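Local coordinates for protein glycerophosphoryl diester phosphodiesterase (Parabacteroides distasonis, PDB 3MZ2) that probably hydrolyses glycerophosphodiesters to an alcohol and glycerol phosphate, as a TIM-barrel phosphodiesterase, at residues G36-R41 / Y45-M50; V77-H80 / R86-N89; S95-T98 / N104-L107. One frame throughout, in Å; residues are numbered along the deposited sequence.

Contact 1: G36-R41 / Y45-M50; sequences GHRGGR and YPENSM. With SO4 (sulfate ion), chain C; SO4 (sulfate ion), chain G.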
# COMPACT_ATOMS: atom_id res chain seq x y z
N GLY A 36 -17.36 -6.94 -8.31
CA GLY A 36 -17.52 -5.50 -8.28
C GLY A 36 -16.32 -4.87 -7.66
O GLY A 36 -16.09 -5.01 -6.45
N HIS A 37 -15.52 -4.19 -8.47
CA HIS A 37 -14.39 -3.39 -7.99
C HIS A 37 -14.84 -2.24 -7.10
O HIS A 37 -15.67 -1.38 -7.48
CB HIS A 37 -13.64 -2.81 -9.19
CG HIS A 37 -12.37 -2.09 -8.85
ND1 HIS A 37 -12.22 -0.73 -9.00
CD2 HIS A 37 -11.17 -2.55 -8.41
CE1 HIS A 37 -10.99 -0.38 -8.67
NE2 HIS A 37 -10.33 -1.47 -8.32
N ARG A 38 -14.26 -2.23 -5.89
CA ARG A 38 -14.59 -1.26 -4.84
C ARG A 38 -16.08 -1.25 -4.64
O ARG A 38 -16.64 -0.22 -4.35
CB ARG A 38 -14.09 0.17 -5.17
CG ARG A 38 -12.61 0.34 -5.43
CD ARG A 38 -12.27 1.81 -5.71
NE ARG A 38 -10.96 2.05 -6.32
CZ ARG A 38 -10.65 3.13 -7.04
NH1 ARG A 38 -11.53 4.10 -7.23
NH2 ARG A 38 -9.43 3.26 -7.57
N GLY A 39 -16.72 -2.41 -4.86
CA GLY A 39 -18.13 -2.59 -4.82
C GLY A 39 -18.96 -2.42 -6.07
O GLY A 39 -20.13 -2.72 -6.07
N GLY A 40 -18.36 -1.97 -7.18
CA GLY A 40 -19.11 -1.46 -8.34
C GLY A 40 -19.58 -0.03 -8.06
O GLY A 40 -19.63 0.40 -6.90
N ARG A 41 -19.91 0.70 -9.11
CA ARG A 41 -20.44 2.04 -8.98
C ARG A 41 -21.21 2.44 -10.22
O ARG A 41 -21.09 1.82 -11.29
CB ARG A 41 -19.33 3.03 -8.76
CG ARG A 41 -18.40 3.18 -9.97
CD ARG A 41 -17.09 3.89 -9.62
NE ARG A 41 -16.32 4.17 -10.83
CZ ARG A 41 -15.06 4.61 -10.87
NH1 ARG A 41 -14.34 4.77 -9.77
NH2 ARG A 41 -14.49 4.83 -12.05
N TYR A 45 -25.08 5.41 -7.25
CA TYR A 45 -24.52 4.24 -6.55
C TYR A 45 -23.02 4.43 -6.32
O TYR A 45 -22.19 4.08 -7.14
CB TYR A 45 -24.87 2.95 -7.32
CG TYR A 45 -26.36 2.68 -7.27
CD1 TYR A 45 -26.93 2.31 -6.08
CD2 TYR A 45 -27.19 2.87 -8.37
CE1 TYR A 45 -28.25 2.08 -5.96
CE2 TYR A 45 -28.57 2.65 -8.25
CZ TYR A 45 -29.07 2.24 -7.02
OH TYR A 45 -30.41 1.98 -6.78
N PRO A 46 -22.67 4.98 -5.16
CA PRO A 46 -21.27 5.16 -4.83
C PRO A 46 -20.45 3.87 -4.61
O PRO A 46 -20.99 2.82 -4.23
CB PRO A 46 -21.33 5.95 -3.52
CG PRO A 46 -22.72 6.53 -3.45
CD PRO A 46 -23.57 5.51 -4.12
N GLU A 47 -19.16 3.96 -4.84
CA GLU A 47 -18.16 2.96 -4.39
C GLU A 47 -18.33 2.66 -2.94
O GLU A 47 -18.70 3.56 -2.17
CB GLU A 47 -16.76 3.58 -4.45
CG GLU A 47 -16.22 3.71 -5.77
CD GLU A 47 -14.87 4.42 -5.78
OE1 GLU A 47 -14.13 4.54 -4.75
OE2 GLU A 47 -14.53 4.80 -6.91
N ASN A 48 -18.01 1.41 -2.56
CA ASN A 48 -17.93 1.03 -1.14
C ASN A 48 -19.18 1.46 -0.35
O ASN A 48 -19.09 2.04 0.74
CB ASN A 48 -16.64 1.58 -0.50
CG ASN A 48 -15.41 0.79 -0.89
OD1 ASN A 48 -15.31 -0.41 -0.59
ND2 ASN A 48 -14.43 1.45 -1.52
N SER A 49 -20.33 1.13 -0.91
CA SER A 49 -21.60 1.43 -0.26
C SER A 49 -22.47 0.20 -0.26
O SER A 49 -22.45 -0.59 -1.19
CB SER A 49 -22.33 2.59 -0.93
OG SER A 49 -22.96 2.21 -2.16
N MSE A 50 -23.23 0.04 0.82
CA MSE A 50 -24.13 -1.12 0.94
C MSE A 50 -25.13 -1.09 -0.19
O MSE A 50 -25.52 -2.12 -0.75
CB MSE A 50 -24.89 -1.05 2.24
CG MSE A 50 -24.07 -0.99 3.47
SE MSE A 50 -23.06 -2.67 3.65
CE MSE A 50 -24.62 -3.85 3.82
S SO4 C . -7.73 -0.04 -6.67
O1 SO4 C . -8.94 0.01 -5.86
O2 SO4 C . -7.60 -1.41 -7.19
O3 SO4 C . -7.77 0.89 -7.81
O4 SO4 C . -6.60 0.42 -5.81
S SO4 G . -10.88 6.13 -10.22
O1 SO4 G . -11.83 7.18 -10.61
O2 SO4 G . -11.63 4.92 -9.90
O3 SO4 G . -9.97 5.88 -11.33
O4 SO4 G . -10.12 6.47 -9.02
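Glu-47 lies alongside both Arg-38 and Arg-41, its extended chain pointing the same way as theirs, and one carboxylate oxygen takes both. The two segments are limbs of the loop after strand 33-36 of the TIM barrel, which carries the HRG and PEN sequence elements of the glycerophosphodiesterase family. Arg-41 NH1 meets Glu-47 OE2 at 2.9 Å nearly along its C-O axis, with guanidinium and carboxylate planes only 12° apart. Arg-38 NH1 reaches the same oxygen at 3.1 Å but from above the carboxylate plane, with the two planes 65° apart. A third arginine, Arg-86, salt-bridges OE2 as well, so three arginines converge on this one oxygen. OE1, hydrogen-bonded outside the two segments, also lies 3.4 Å from Arg-38 CD.

The arginines in turn hold two sulfate ions, probably from the crystallisation liquor, which may mark a phosphate-binding pocket. Arg-38 presents an edge to sulfate C, with NE 2.9 Å from O1 and NH2 bonding O3, while His-37 NE2 donates to O2. The Arg-38 chain reaches there with CG anti to the carbonyl carbon (chi1 -58°) and the rest extended to NE. Arg-41 NH1 lies 2.7 Å from O2 of sulfate G, and Arg-38 NH1 adds two weak bonds to the same sulfate, to O2 and O4. The limbs are also tied through the backbone: Asn-48 N donates to Arg-38 O at 2.8 Å, while Asn-48 ND2 goes to Asp-67 OD2.

Contact 2: V77-H80 / R86-N89; sequences VLFH and RTSN. With SO4 (sulfate ion), chain C.
Phe-79 puts the far end of its ring against the hydroxyl of Thr-87, whose OG1 sits 3.2 Å from CZ and equally near CE1 of the phenylalanine. The approach is oblique to the ring, and the two side chains run past each other in opposite directions. Two torsions set this up: Phe-79 has CG anti to its backbone N (chi1 -162°), which sends the ring across to the other segment, and Thr-87 holds OG1 between backbone N and carbonyl carbon. Ser-88 extends the same patch, its CB 4.3 Å from Phe-79 CE1, while its OG bonds Leu-84 O.

Next to this pair along the chain, His-80 and Arg-86 come near each other without bonding. His-80 ND1 stands 4.1 Å from Arg-86 NH2, with the imidazole and guanidinium planes 84° apart. The imidazole gives its other ring nitrogen to a sulfate ion, NE2 lying 3.2 Å from O4 of sulfate C. His-80 opens the HD element of the family, and it also touches Asp-82 of the second subunit. Arg-86 bends at chi3, and the methyl CG2 of Thr-87 lies 3.4 Å above the centre of its guanidinium; salt bridges to Glu-47 and Asp-81 help hold that group in place.

Strand 76-78, which leads into Phe-79, runs antiparallel to strand 63-70, whose Arg-69 bonds the carbonyls of Phe-79 and His-80. Leu-78 packs on Ile-66 of that strand and on Leu-122 and Ala-125 of helix 122-129.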
# COMPACT_ATOMS: atom_id res chain seq x y z
N VAL A 77 -14.00 0.96 8.46
CA VAL A 77 -15.02 1.37 7.50
C VAL A 77 -14.57 1.05 6.07
O VAL A 77 -13.43 0.71 5.86
CB VAL A 77 -15.35 2.88 7.65
CG1 VAL A 77 -15.91 3.20 9.02
CG2 VAL A 77 -14.12 3.77 7.38
N LEU A 78 -15.49 1.12 5.10
CA LEU A 78 -15.16 0.87 3.70
C LEU A 78 -15.06 2.22 3.02
O LEU A 78 -16.06 2.92 2.96
CB LEU A 78 -16.26 0.07 3.03
CG LEU A 78 -16.60 -1.25 3.71
CD1 LEU A 78 -17.59 -2.07 2.91
CD2 LEU A 78 -15.38 -2.06 4.03
N PHE A 79 -13.89 2.55 2.50
CA PHE A 79 -13.65 3.82 1.85
C PHE A 79 -12.26 3.74 1.18
O PHE A 79 -11.27 3.47 1.86
CB PHE A 79 -13.66 4.97 2.88
CG PHE A 79 -13.83 6.31 2.25
CD1 PHE A 79 -15.11 6.78 1.96
CD2 PHE A 79 -12.74 7.08 1.90
CE1 PHE A 79 -15.29 7.99 1.35
CE2 PHE A 79 -12.92 8.29 1.28
CZ PHE A 79 -14.20 8.74 1.02
N HIS A 80 -12.19 3.99 -0.12
CA HIS A 80 -10.94 3.75 -0.84
C HIS A 80 -9.82 4.77 -0.58
O HIS A 80 -8.71 4.40 -0.25
CB HIS A 80 -11.18 3.64 -2.35
CG HIS A 80 -9.92 3.44 -3.13
ND1 HIS A 80 -9.15 4.50 -3.57
CD2 HIS A 80 -9.23 2.32 -3.44
CE1 HIS A 80 -8.08 4.02 -4.18
NE2 HIS A 80 -8.11 2.71 -4.14
N ARG A 86 -13.32 12.91 -3.10
CA ARG A 86 -13.81 12.28 -4.34
C ARG A 86 -15.16 11.55 -4.20
O ARG A 86 -16.04 11.72 -5.04
CB ARG A 86 -12.74 11.33 -4.94
CG ARG A 86 -13.13 10.78 -6.34
CD ARG A 86 -12.05 9.84 -6.91
NE ARG A 86 -11.86 8.69 -6.03
CZ ARG A 86 -12.49 7.52 -6.14
NH1 ARG A 86 -13.32 7.26 -7.16
NH2 ARG A 86 -12.24 6.58 -5.25
N THR A 87 -15.33 10.73 -3.16
CA THR A 87 -16.53 9.90 -3.09
C THR A 87 -17.39 10.24 -1.88
O THR A 87 -18.24 9.43 -1.48
CB THR A 87 -16.17 8.41 -3.07
OG1 THR A 87 -15.47 8.12 -1.88
CG2 THR A 87 -15.31 8.05 -4.29
N SER A 88 -17.19 11.44 -1.32
CA SER A 88 -18.08 11.99 -0.27
C SER A 88 -18.13 13.54 -0.29
O SER A 88 -17.31 14.21 -0.94
CB SER A 88 -17.65 11.53 1.13
OG SER A 88 -16.57 12.31 1.63
N ASN A 89 -19.04 14.09 0.51
CA ASN A 89 -19.09 15.55 0.70
C ASN A 89 -18.23 16.04 1.88
O ASN A 89 -18.41 17.16 2.34
CB ASN A 89 -20.54 16.01 0.87
CG ASN A 89 -21.18 15.48 2.15
OD1 ASN A 89 -20.64 14.61 2.84
ND2 ASN A 89 -22.36 16.03 2.47
S SO4 C . -7.73 -0.04 -6.67
O1 SO4 C . -8.94 0.01 -5.86
O2 SO4 C . -7.60 -1.41 -7.19
O3 SO4 C . -7.77 0.89 -7.81
O4 SO4 C . -6.60 0.42 -5.81

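Contact 3: S95-T98 / N104-L107; sequences SDYT and NFRL
Phe-105 drives the edge of its ring into the face of Tyr-97, a T-shaped (edge-to-face) stack with centroids 5.1 Å apart and planes at 84°. The leading corner is CE2, which stands 3.8 Å above the tyrosine plane and over its centre, touching atoms all round the ring. Phe-105 CZ lies farther toward the phenol end, 3.8 Å from Tyr-97 CZ and close to OH as well. The side chains cross at about a right angle. Both have CG anti to the carbonyl carbon (chi1 near -60°), and with both CB atoms directed at the other segment, the rings meet between the two loops. Tyr-97 OH bonds Thr-91 O, which anchors the far end of the ring. Tyr-97 further packs on Leu-84, and Phe-105 on Asn-89.

This small surface contact brackets the short helix 99-102, whose start is closed by a capping box: the side chain of Thr-98, the N-cap, bonds a backbone N of the helix, and Glu-101 OE1 accepts from Thr-98 N. It lies in the long excursion between strand 76-78 and helix 122-129, an insertion at the rim of the barrel.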
# COMPACT_ATOMS: atom_id res chain seq x y z
N SER A 95 -9.21 8.97 8.75
CA SER A 95 -8.68 8.73 10.09
C SER A 95 -8.69 9.99 10.97
O SER A 95 -8.37 9.89 12.14
CB SER A 95 -7.28 8.14 10.06
OG SER A 95 -6.37 9.07 9.47
N ASP A 96 -9.07 11.16 10.44
CA ASP A 96 -9.29 12.36 11.30
C ASP A 96 -10.63 12.36 12.05
O ASP A 96 -10.84 13.23 12.89
CB ASP A 96 -9.28 13.70 10.54
CG ASP A 96 -7.99 13.99 9.78
OD1 ASP A 96 -6.88 13.78 10.34
OD2 ASP A 96 -8.13 14.53 8.65
N TYR A 97 -11.54 11.45 11.70
CA TYR A 97 -12.91 11.48 12.21
C TYR A 97 -13.25 10.18 12.91
O TYR A 97 -12.84 9.12 12.50
CB TYR A 97 -13.89 11.67 11.04
CG TYR A 97 -13.70 12.97 10.31
CD1 TYR A 97 -14.29 14.13 10.78
CD2 TYR A 97 -13.00 13.02 9.11
CE1 TYR A 97 -14.13 15.34 10.10
CE2 TYR A 97 -12.83 14.23 8.43
CZ TYR A 97 -13.41 15.37 8.93
OH TYR A 97 -13.29 16.58 8.27
N THR A 98 -14.01 10.27 14.00
CA THR A 98 -14.60 9.09 14.58
C THR A 98 -15.64 8.56 13.63
O THR A 98 -16.13 9.31 12.76
CB THR A 98 -15.30 9.38 15.92
OG1 THR A 98 -16.37 10.30 15.71
CG2 THR A 98 -14.31 9.98 16.92
N ASN A 104 -21.97 11.76 9.62
CA ASN A 104 -22.50 13.03 9.14
C ASN A 104 -22.25 13.29 7.67
O ASN A 104 -22.91 14.16 7.09
CB ASN A 104 -21.94 14.20 9.96
CG ASN A 104 -22.36 14.14 11.42
OD1 ASN A 104 -23.49 13.76 11.74
ND2 ASN A 104 -21.45 14.52 12.31
N PHE A 105 -21.26 12.64 7.08
CA PHE A 105 -20.99 12.82 5.65
C PHE A 105 -21.83 11.91 4.78
O PHE A 105 -22.39 10.93 5.26
CB PHE A 105 -19.52 12.60 5.33
CG PHE A 105 -18.60 13.53 6.06
CD1 PHE A 105 -18.75 14.91 5.94
CD2 PHE A 105 -17.59 13.04 6.86
CE1 PHE A 105 -17.90 15.77 6.62
CE2 PHE A 105 -16.73 13.90 7.53
CZ PHE A 105 -16.89 15.25 7.41
N ARG A 106 -21.91 12.25 3.50
CA ARG A 106 -22.68 11.46 2.53
C ARG A 106 -21.80 11.14 1.35
O ARG A 106 -20.90 11.92 0.98
CB ARG A 106 -23.93 12.22 2.08
CG ARG A 106 -25.02 12.37 3.16
CD ARG A 106 -25.35 11.03 3.79
NE ARG A 106 -26.53 11.16 4.64
CZ ARG A 106 -26.53 11.47 5.93
NH1 ARG A 106 -25.40 11.67 6.60
NH2 ARG A 106 -27.69 11.58 6.57
N LEU A 107 -22.04 9.98 0.76
CA LEU A 107 -21.25 9.51 -0.35
C LEU A 107 -21.70 10.11 -1.66
O LEU A 107 -22.90 10.32 -1.89
CB LEU A 107 -21.35 7.99 -0.43
CG LEU A 107 -20.75 7.20 0.75
CD1 LEU A 107 -21.00 5.67 0.60
CD2 LEU A 107 -19.26 7.50 0.96

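Overall arrangement
The three contacts follow one another along the chain and step outward from the sulfate pocket. Contacts 1 and 2, with centres about 10 Å apart, line it together: His-37 and Arg-38 of the first and His-80 of the second bind the same sulfate, probably where the family's phosphodiester binds. They are joined by the salt bridge between Glu-47 OE2 and Arg-86 NH1, at 2.7 Å. Contact 3 lies about 8 Å from contact 2, centre to centre, and is tied to it by a probable hydrogen bond from Arg-106 N to Asn-89 OD1 (2.8 Å). Though about 17 Å from contact 1 between centres, it reaches back through Leu-107, whose CB is 3.6 Å from Pro-46 CG.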